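Long-range contacts in hypothetical protein aq_1447 (PDB 1YVU), which uses short single-stranded DNA guides to bind complementary RNA and cleave it at a fixed distance from the guide's 5' end, with magnesium as the preferred cation: residues Lys349-Ser360 / Ile385-Leu396; Leu471-Ala479 / Met665-Ile673. All blocks are in the same frame, centred on the assembly; numbering follows the deposited sequence.

Contact 1: residues Lys349-Ser360 / Ile385-Leu396; sequences KDVLSVEIISVS and IKLKIKGKSLIL
Strands 351-360 and 386-396 run parallel at the edge of a four-stranded sheet, mostly of the Mid domain, where V351 pairs with K386 and S360 with L396. The amide of L352 bonds K386 O at 2.8 Å, and L352 O takes K388 N in turn. This ladder shifts at a beta bulge: V354 O receives K390 N, but I356 N reaches past K390 to G391 O (3.3 Å), standing 50° above that carbonyl's plane. Helix 368-381 links the two strands in a beta-alpha-beta unit of the Rossmann-like Mid fold and packs on the face of I356 and I389, where branched apolar side chains suit burial under a helix. L387 lodges its two methyls between neighbours, CD2 against L352 CD2 (3.8 Å) and CD1 against V354 CG2. Farther along, I356 CD1 crosses to I389 CG2 at 3.7 Å. On the other face I357 and I395 run alongside each other in the same direction; I357 turns CG1 anti to its carbonyl carbon (chi1 -62°), which leaves CG2 3.7 Å from I395 CD1, and helix 402-411 covers I395. K388 suits an exposed edge: its extended chain lays CD 3.7 Å from V351 CG1. Buried E355 has its carboxylate paired with K415.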
loop_
_atom_site.group_PDB
_atom_site.type_symbol
_atom_site.label_atom_id
_atom_site.label_comp_id
_atom_site.label_asym_id
_atom_site.label_seq_id
_atom_site.Cartn_x
_atom_site.Cartn_y
_atom_site.Cartn_z
ATOM N N LYS A 349 16.998 -29.306 3.811
ATOM C CA LYS A 349 16.313 -30.559 4.116
ATOM C C LYS A 349 16.409 -31.492 2.904
ATOM O O LYS A 349 15.691 -31.322 1.914
ATOM C CB LYS A 349 14.856 -30.308 4.542
ATOM C CG LYS A 349 14.325 -31.415 5.447
ATOM C CD LYS A 349 12.917 -31.184 5.925
ATOM C CE LYS A 349 12.437 -32.399 6.699
ATOM N NZ LYS A 349 11.081 -32.193 7.305
ATOM N N ASP A 350 17.334 -32.457 2.994
ATOM C CA ASP A 350 17.593 -33.437 1.930
ATOM C C ASP A 350 16.401 -34.302 1.507
ATOM O O ASP A 350 16.267 -34.619 0.331
ATOM C CB ASP A 350 18.874 -34.291 2.196
ATOM C CG ASP A 350 19.109 -34.644 3.689
ATOM O OD1 ASP A 350 18.150 -35.053 4.387
ATOM O OD2 ASP A 350 20.279 -34.546 4.155
ATOM N N VAL A 351 15.504 -34.583 2.455
ATOM C CA VAL A 351 14.290 -35.387 2.252
ATOM C C VAL A 351 13.057 -34.575 2.656
ATOM O O VAL A 351 13.029 -34.009 3.751
ATOM C CB VAL A 351 14.368 -36.669 3.126
ATOM C CG1 VAL A 351 12.991 -37.323 3.361
ATOM C CG2 VAL A 351 15.301 -37.658 2.476
ATOM N N LEU A 352 12.006 -34.597 1.836
ATOM C CA LEU A 352 10.768 -33.835 2.127
ATOM C C LEU A 352 9.421 -34.603 2.164
ATOM O O LEU A 352 9.227 -35.566 1.419
ATOM C CB LEU A 352 10.634 -32.686 1.127
ATOM C CG LEU A 352 11.059 -31.250 1.393
ATOM C CD1 LEU A 352 12.381 -31.112 2.055
ATOM C CD2 LEU A 352 11.108 -30.612 0.063
ATOM N N SER A 353 8.493 -34.148 3.012
ATOM C CA SER A 353 7.162 -34.758 3.130
ATOM C C SER A 353 6.150 -33.820 2.474
ATOM O O SER A 353 5.947 -32.699 2.942
ATOM C CB SER A 353 6.802 -35.050 4.599
ATOM O OG SER A 353 6.933 -33.901 5.416
ATOM N N VAL A 354 5.578 -34.272 1.353
ATOM C CA VAL A 354 4.629 -33.497 0.540
ATOM C C VAL A 354 3.223 -34.092 0.466
ATOM O O VAL A 354 3.082 -35.308 0.406
ATOM C CB VAL A 354 5.174 -33.395 -0.937
ATOM C CG1 VAL A 354 4.256 -32.580 -1.844
ATOM C CG2 VAL A 354 6.553 -32.774 -0.943
ATOM N N GLU A 355 2.203 -33.234 0.525
ATOM C CA GLU A 355 0.797 -33.636 0.330
ATOM C C GLU A 355 0.401 -33.072 -1.061
ATOM O O GLU A 355 0.919 -32.026 -1.483
ATOM C CB GLU A 355 -0.132 -33.051 1.408
ATOM C CG GLU A 355 -0.487 -34.011 2.577
ATOM C CD GLU A 355 -1.922 -34.535 2.572
ATOM O OE1 GLU A 355 -2.880 -33.742 2.433
ATOM O OE2 GLU A 355 -2.093 -35.757 2.745
ATOM N N ILE A 356 -0.445 -33.785 -1.804
ATOM C CA ILE A 356 -0.876 -33.333 -3.133
ATOM C C ILE A 356 -2.375 -33.214 -3.219
ATOM O O ILE A 356 -3.095 -33.916 -2.488
ATOM C CB ILE A 356 -0.389 -34.303 -4.254
ATOM C CG1 ILE A 356 1.125 -34.265 -4.356
ATOM C CG2 ILE A 356 -0.913 -33.904 -5.604
ATOM C CD1 ILE A 356 1.694 -35.543 -4.738
ATOM N N ILE A 357 -2.849 -32.274 -4.042
ATOM C CA ILE A 357 -4.283 -32.085 -4.245
ATOM C C ILE A 357 -4.574 -31.816 -5.697
ATOM O O ILE A 357 -3.897 -31.016 -6.323
ATOM C CB ILE A 357 -4.943 -30.885 -3.411
ATOM C CG1 ILE A 357 -4.826 -31.107 -1.922
ATOM C CG2 ILE A 357 -6.465 -30.683 -3.725
ATOM C CD1 ILE A 357 -3.648 -30.467 -1.393
ATOM N N SER A 358 -5.619 -32.452 -6.208
ATOM C CA SER A 358 -6.027 -32.222 -7.561
ATOM C C SER A 358 -7.494 -31.950 -7.571
ATOM O O SER A 358 -8.276 -32.574 -6.879
ATOM C CB SER A 358 -5.717 -33.398 -8.448
ATOM O OG SER A 358 -6.349 -34.516 -7.889
ATOM N N VAL A 359 -7.800 -30.935 -8.341
ATOM C CA VAL A 359 -9.116 -30.410 -8.580
ATOM C C VAL A 359 -9.304 -30.760 -10.058
ATOM O O VAL A 359 -8.641 -30.187 -10.947
ATOM C CB VAL A 359 -9.030 -28.928 -8.309
ATOM C CG1 VAL A 359 -9.970 -28.117 -9.167
ATOM C CG2 VAL A 359 -9.201 -28.695 -6.832
ATOM N N SER A 360 -10.183 -31.727 -10.305
ATOM C CA SER A 360 -10.399 -32.209 -11.664
ATOM C C SER A 360 -11.847 -32.171 -12.126
ATOM O O SER A 360 -12.754 -31.886 -11.338
ATOM C CB SER A 360 -9.869 -33.645 -11.802
ATOM O OG SER A 360 -8.909 -33.975 -10.803
ATOM N N ILE A 385 17.434 -33.027 -3.489
ATOM C CA ILE A 385 16.233 -33.049 -2.663
ATOM C C ILE A 385 15.257 -34.079 -3.194
ATOM O O ILE A 385 14.890 -34.082 -4.364
ATOM C CB ILE A 385 15.548 -31.666 -2.537
ATOM C CG1 ILE A 385 16.565 -30.613 -2.112
ATOM C CG2 ILE A 385 14.395 -31.732 -1.498
ATOM C CD1 ILE A 385 17.172 -29.867 -3.246
ATOM N N LYS A 386 14.846 -34.950 -2.288
ATOM C CA LYS A 386 13.924 -36.021 -2.592
ATOM C C LYS A 386 12.540 -35.784 -1.965
ATOM O O LYS A 386 12.424 -35.570 -0.738
ATOM C CB LYS A 386 14.537 -37.350 -2.098
ATOM C CG LYS A 386 15.949 -37.618 -2.631
ATOM C CD LYS A 386 16.807 -38.308 -1.603
ATOM C CE LYS A 386 18.286 -38.185 -1.950
ATOM N NZ LYS A 386 19.115 -38.765 -0.849
ATOM N N LEU A 387 11.507 -35.723 -2.815
ATOM C CA LEU A 387 10.137 -35.594 -2.312
ATOM C C LEU A 387 9.622 -36.998 -2.054
ATOM O O LEU A 387 9.857 -37.925 -2.842
ATOM C CB LEU A 387 9.183 -34.947 -3.308
ATOM C CG LEU A 387 9.439 -33.608 -3.966
ATOM C CD1 LEU A 387 8.081 -33.100 -4.420
ATOM C CD2 LEU A 387 10.071 -32.650 -3.024
ATOM N N LYS A 388 8.997 -37.145 -0.893
ATOM C CA LYS A 388 8.397 -38.388 -0.449
ATOM C C LYS A 388 6.933 -38.041 -0.208
ATOM O O LYS A 388 6.610 -37.300 0.735
ATOM C CB LYS A 388 9.061 -38.878 0.841
ATOM C CG LYS A 388 10.471 -39.377 0.644
ATOM C CD LYS A 388 11.017 -40.055 1.882
ATOM C CE LYS A 388 12.291 -40.819 1.543
ATOM N NZ LYS A 388 12.958 -41.308 2.771
ATOM N N ILE A 389 6.064 -38.515 -1.107
ATOM C CA ILE A 389 4.618 -38.264 -1.029
ATOM C C ILE A 389 3.983 -38.913 0.201
ATOM O O ILE A 389 4.094 -40.124 0.432
ATOM C CB ILE A 389 3.876 -38.706 -2.334
ATOM C CG1 ILE A 389 4.543 -38.058 -3.558
ATOM C CG2 ILE A 389 2.406 -38.244 -2.286
ATOM C CD1 ILE A 389 4.297 -38.781 -4.868
ATOM N N LYS A 390 3.405 -38.051 1.030
ATOM C CA LYS A 390 2.733 -38.483 2.227
ATOM C C LYS A 390 1.298 -38.817 1.848
ATOM O O LYS A 390 0.860 -39.929 2.136
ATOM C CB LYS A 390 2.780 -37.417 3.330
ATOM C CG LYS A 390 3.228 -37.988 4.688
ATOM C CD LYS A 390 3.078 -37.023 5.879
ATOM C CE LYS A 390 3.723 -37.622 7.152
ATOM N NZ LYS A 390 3.526 -36.789 8.383
ATOM N N GLY A 391 0.616 -37.943 1.091
ATOM C CA GLY A 391 -0.771 -38.240 0.753
ATOM C C GLY A 391 -1.509 -37.519 -0.352
ATOM O O GLY A 391 -1.820 -36.334 -0.247
ATOM N N LYS A 392 -1.916 -38.286 -1.358
ATOM C CA LYS A 392 -2.662 -37.737 -2.488
ATOM C C LYS A 392 -4.138 -37.573 -2.158
ATOM O O LYS A 392 -4.818 -38.539 -1.778
ATOM C CB LYS A 392 -2.491 -38.608 -3.751
ATOM C CG LYS A 392 -1.038 -38.719 -4.214
ATOM C CD LYS A 392 -0.855 -39.506 -5.505
ATOM C CE LYS A 392 0.615 -39.613 -5.921
ATOM N NZ LYS A 392 0.833 -40.242 -7.259
ATOM N N SER A 393 -4.597 -36.328 -2.233
ATOM C CA SER A 393 -5.994 -36.020 -1.990
ATOM C C SER A 393 -6.599 -35.603 -3.335
ATOM O O SER A 393 -6.307 -34.528 -3.830
ATOM C CB SER A 393 -6.147 -34.879 -0.960
ATOM O OG SER A 393 -5.243 -34.989 0.139
ATOM N N LEU A 394 -7.373 -36.482 -3.964
ATOM C CA LEU A 394 -8.013 -36.153 -5.236
ATOM C C LEU A 394 -9.467 -35.724 -4.993
ATOM O O LEU A 394 -10.239 -36.443 -4.346
ATOM C CB LEU A 394 -7.882 -37.316 -6.235
ATOM C CG LEU A 394 -8.853 -37.463 -7.419
ATOM C CD1 LEU A 394 -8.903 -36.212 -8.345
ATOM C CD2 LEU A 394 -8.479 -38.746 -8.172
ATOM N N ILE A 395 -9.803 -34.551 -5.546
ATOM C CA ILE A 395 -11.110 -33.902 -5.418
ATOM C C ILE A 395 -11.740 -33.755 -6.779
ATOM O O ILE A 395 -11.101 -33.288 -7.715
ATOM C CB ILE A 395 -10.984 -32.470 -4.765
ATOM C CG1 ILE A 395 -10.536 -32.582 -3.304
ATOM C CG2 ILE A 395 -12.327 -31.759 -4.755
ATOM C CD1 ILE A 395 -10.019 -31.325 -2.716
ATOM N N LEU A 396 -13.041 -34.041 -6.822
ATOM C CA LEU A 396 -13.841 -33.979 -8.041
ATOM C C LEU A 396 -14.850 -32.849 -8.153
ATOM O O LEU A 396 -15.916 -32.847 -7.515
ATOM C CB LEU A 396 -14.517 -35.315 -8.293
ATOM C CG LEU A 396 -13.706 -36.084 -9.317
ATOM C CD1 LEU A 396 -13.483 -37.522 -8.827
ATOM C CD2 LEU A 396 -14.413 -35.986 -10.682
#

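Contact 2: residues Leu471-Ala479 / Met665-Ile673; sequences LNVAEQVLA and MNYSSFQPI
E475 points its carboxylate from the helix straight at the turn around S669, while the rings of Y667 and F670 lean on the helix farther along in either direction. With CG anti to the backbone N (chi1 176°) and the rest of the chain extended, E475 brings OE1 to S669 N at 3.1 Å. This donor comes on the syn side of OE1, 26° out of the carboxylate plane, and with OE2 bonded by Y486 both oxygens of the buried acid have a partner. The S669 hydroxyl, modelled too close to OE1 to be trusted, would come from the opposite face. The contact ties helix 466-480 of the PIWI domain, whose core is an RNase H fold, to the loop between helices 652-661 and 682-690. One helical turn beyond E475, the small side chain of A479 lets the Y667 ring settle close, CB to CD1 3.6 Å, and the Y667 hydroxyl bonds Y486 O. At the other end F670 and N472 run antiparallel alongside each other, the ring tilted only 25° from the amide plane, with F670 CD1 3.8 Å from N472 CB. F670 CZ reaches L471 CB at 4.2 Å, giving the ring an apolar neighbour.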
loop_
_atom_site.group_PDB
_atom_site.type_symbol
_atom_site.label_atom_id
_atom_site.label_comp_id
_atom_site.label_asym_id
_atom_site.label_seq_id
_atom_site.Cartn_x
_atom_site.Cartn_y
_atom_site.Cartn_z
ATOM N N LEU A 471 10.759 -25.686 -14.731
ATOM C CA LEU A 471 11.790 -24.810 -14.176
ATOM C C LEU A 471 11.224 -23.763 -13.244
ATOM O O LEU A 471 11.725 -23.601 -12.114
ATOM C CB LEU A 471 12.642 -24.162 -15.270
ATOM C CG LEU A 471 13.643 -25.178 -15.847
ATOM C CD1 LEU A 471 14.270 -24.636 -17.073
ATOM C CD2 LEU A 471 14.719 -25.553 -14.862
ATOM N N ASN A 472 10.135 -23.124 -13.687
ATOM C CA ASN A 472 9.435 -22.093 -12.917
ATOM C C ASN A 472 9.095 -22.674 -11.558
ATOM O O ASN A 472 9.526 -22.151 -10.516
ATOM C CB ASN A 472 8.168 -21.636 -13.657
ATOM C CG ASN A 472 7.487 -20.413 -13.004
ATOM O OD1 ASN A 472 7.241 -20.382 -11.792
ATOM N ND2 ASN A 472 7.142 -19.418 -13.824
ATOM N N VAL A 473 8.530 -23.876 -11.606
ATOM C CA VAL A 473 8.113 -24.593 -10.409
ATOM C C VAL A 473 9.308 -25.002 -9.526
ATOM O O VAL A 473 9.293 -24.743 -8.324
ATOM C CB VAL A 473 7.198 -25.800 -10.823
ATOM C CG1 VAL A 473 6.962 -26.784 -9.682
ATOM C CG2 VAL A 473 5.861 -25.259 -11.347
ATOM N N ALA A 474 10.347 -25.555 -10.165
ATOM C CA ALA A 474 11.584 -26.024 -9.522
ATOM C C ALA A 474 12.182 -24.986 -8.595
ATOM O O ALA A 474 12.267 -25.218 -7.389
ATOM C CB ALA A 474 12.626 -26.409 -10.594
ATOM N N GLU A 475 12.489 -23.817 -9.181
ATOM C CA GLU A 475 13.066 -22.639 -8.509
ATOM C C GLU A 475 12.262 -22.218 -7.288
ATOM O O GLU A 475 12.836 -21.924 -6.247
ATOM C CB GLU A 475 13.123 -21.470 -9.520
ATOM C CG GLU A 475 13.623 -20.100 -8.987
ATOM C CD GLU A 475 13.411 -18.940 -9.962
ATOM O OE1 GLU A 475 12.338 -18.851 -10.624
ATOM O OE2 GLU A 475 14.318 -18.084 -10.045
ATOM N N GLN A 476 10.935 -22.254 -7.429
ATOM C CA GLN A 476 10.014 -21.863 -6.361
ATOM C C GLN A 476 9.844 -22.855 -5.217
ATOM O O GLN A 476 9.720 -22.437 -4.071
ATOM C CB GLN A 476 8.661 -21.535 -6.924
ATOM C CG GLN A 476 8.538 -20.189 -7.485
ATOM C CD GLN A 476 7.103 -19.924 -7.822
ATOM O OE1 GLN A 476 6.622 -20.306 -8.897
ATOM N NE2 GLN A 476 6.378 -19.317 -6.880
ATOM N N VAL A 477 9.791 -24.153 -5.529
ATOM C CA VAL A 477 9.676 -25.227 -4.527
ATOM C C VAL A 477 10.954 -25.276 -3.680
ATOM O O VAL A 477 10.903 -25.601 -2.496
ATOM C CB VAL A 477 9.424 -26.592 -5.225
ATOM C CG1 VAL A 477 9.853 -27.780 -4.355
ATOM C CG2 VAL A 477 7.953 -26.704 -5.572
ATOM N N LEU A 478 12.087 -24.956 -4.309
ATOM C CA LEU A 478 13.376 -24.938 -3.644
ATOM C C LEU A 478 13.451 -23.827 -2.595
ATOM O O LEU A 478 13.820 -24.068 -1.438
ATOM C CB LEU A 478 14.479 -24.766 -4.671
ATOM C CG LEU A 478 14.724 -25.979 -5.558
ATOM C CD1 LEU A 478 15.696 -25.584 -6.632
ATOM C CD2 LEU A 478 15.235 -27.154 -4.743
ATOM N N ALA A 479 12.972 -22.651 -2.980
ATOM C CA ALA A 479 12.954 -21.485 -2.118
ATOM C C ALA A 479 12.060 -21.699 -0.900
ATOM O O ALA A 479 12.483 -21.440 0.238
ATOM C CB ALA A 479 12.470 -20.291 -2.915
HETATM N N MSE A 665 15.754 -12.006 -4.336
HETATM C CA MSE A 665 15.714 -12.986 -3.275
HETATM C C MSE A 665 14.318 -13.504 -3.091
HETATM O O MSE A 665 14.022 -14.189 -2.122
HETATM C CB MSE A 665 16.292 -12.433 -1.973
HETATM C CG MSE A 665 17.790 -12.292 -2.020
HETATM SE SE MSE A 665 18.620 -13.748 -3.001
HETATM C CE MSE A 665 19.022 -14.851 -1.552
ATOM N N ASN A 666 13.461 -13.186 -4.056
ATOM C CA ASN A 666 12.071 -13.627 -4.063
ATOM C C ASN A 666 11.879 -14.825 -4.979
ATOM O O ASN A 666 10.773 -15.327 -5.132
ATOM C CB ASN A 666 11.179 -12.478 -4.468
ATOM C CG ASN A 666 11.037 -11.480 -3.383
ATOM O OD1 ASN A 666 10.678 -11.843 -2.262
ATOM N ND2 ASN A 666 11.335 -10.210 -3.678
ATOM N N TYR A 667 12.984 -15.204 -5.623
ATOM C CA TYR A 667 13.118 -16.360 -6.501
ATOM C C TYR A 667 11.995 -16.574 -7.493
ATOM O O TYR A 667 11.442 -17.668 -7.608
ATOM C CB TYR A 667 13.324 -17.628 -5.658
ATOM C CG TYR A 667 14.443 -17.519 -4.669
ATOM C CD1 TYR A 667 14.193 -17.148 -3.338
ATOM C CD2 TYR A 667 15.754 -17.783 -5.046
ATOM C CE1 TYR A 667 15.237 -17.057 -2.392
ATOM C CE2 TYR A 667 16.818 -17.689 -4.115
ATOM C CZ TYR A 667 16.540 -17.331 -2.792
ATOM O OH TYR A 667 17.530 -17.333 -1.847
ATOM N N SER A 668 11.632 -15.507 -8.186
ATOM C CA SER A 668 10.581 -15.568 -9.181
ATOM C C SER A 668 11.197 -14.973 -10.433
ATOM O O SER A 668 11.072 -13.767 -10.705
ATOM C CB SER A 668 9.374 -14.777 -8.690
ATOM O OG SER A 668 8.337 -14.787 -9.647
ATOM N N SER A 669 11.919 -15.823 -11.156
ATOM C CA SER A 669 12.610 -15.403 -12.368
ATOM C C SER A 669 11.767 -15.165 -13.608
ATOM O O SER A 669 12.119 -14.379 -14.486
ATOM C CB SER A 669 13.682 -16.412 -12.704
ATOM O OG SER A 669 13.245 -17.760 -12.694
ATOM N N PHE A 670 10.651 -15.870 -13.663
ATOM C CA PHE A 670 9.759 -15.810 -14.800
ATOM C C PHE A 670 8.656 -14.795 -14.593
ATOM O O PHE A 670 8.027 -14.329 -15.532
ATOM C CB PHE A 670 9.241 -17.232 -15.079
ATOM C CG PHE A 670 10.359 -18.236 -15.320
ATOM C CD1 PHE A 670 10.865 -19.008 -14.269
ATOM C CD2 PHE A 670 10.985 -18.332 -16.577
ATOM C CE1 PHE A 670 11.992 -19.871 -14.446
ATOM C CE2 PHE A 670 12.112 -19.190 -16.769
ATOM C CZ PHE A 670 12.610 -19.959 -15.692
ATOM N N GLN A 671 8.488 -14.403 -13.342
ATOM C CA GLN A 671 7.480 -13.429 -12.956
ATOM C C GLN A 671 8.151 -12.268 -12.214
ATOM O O GLN A 671 9.278 -12.408 -11.733
ATOM C CB GLN A 671 6.384 -14.099 -12.102
ATOM C CG GLN A 671 5.353 -14.861 -12.942
ATOM C CD GLN A 671 4.384 -15.704 -12.119
ATOM O OE1 GLN A 671 3.956 -15.304 -11.020
ATOM N NE2 GLN A 671 4.015 -16.872 -12.665
ATOM N N PRO A 672 7.531 -11.074 -12.226
ATOM C CA PRO A 672 8.175 -9.976 -11.520
ATOM C C PRO A 672 7.588 -9.727 -10.147
ATOM O O PRO A 672 6.407 -9.983 -9.884
ATOM C CB PRO A 672 7.968 -8.784 -12.449
ATOM C CG PRO A 672 6.893 -9.221 -13.456
ATOM C CD PRO A 672 6.403 -10.561 -13.048
ATOM N N ILE A 673 8.472 -9.307 -9.258
ATOM C CA ILE A 673 8.134 -8.981 -7.886
ATOM C C ILE A 673 8.667 -7.583 -7.627
ATOM O O ILE A 673 9.852 -7.306 -7.763
ATOM C CB ILE A 673 8.668 -10.052 -6.924
ATOM C CG1 ILE A 673 7.817 -11.323 -7.119
ATOM C CG2 ILE A 673 8.670 -9.524 -5.481
ATOM C CD1 ILE A 673 8.003 -12.432 -6.146
#

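How the contacts relate
Both contacts belong to the PIWI lobe, with centres about 19 Å apart on the same side of the chain's centre. They come in series: contact 1 closes within the Mid domain before contact 2 opens in the PIWI domain. They meet directly where I385 CD1 packs on L478 CD2 at 3.7 Å. Helix 368-381 joins them further, packing against I356 and I389 of contact 1 and against L471, V473 and A474 of contact 2. The parallel sheet of contact 1 takes its last strand, 454-457, from PIWI, and Q476 and V477 touch Q454 there. Helix 466-480 therefore meets Mid elements as well as the 665-673 loop, consistent with the two domains forming a single lobe.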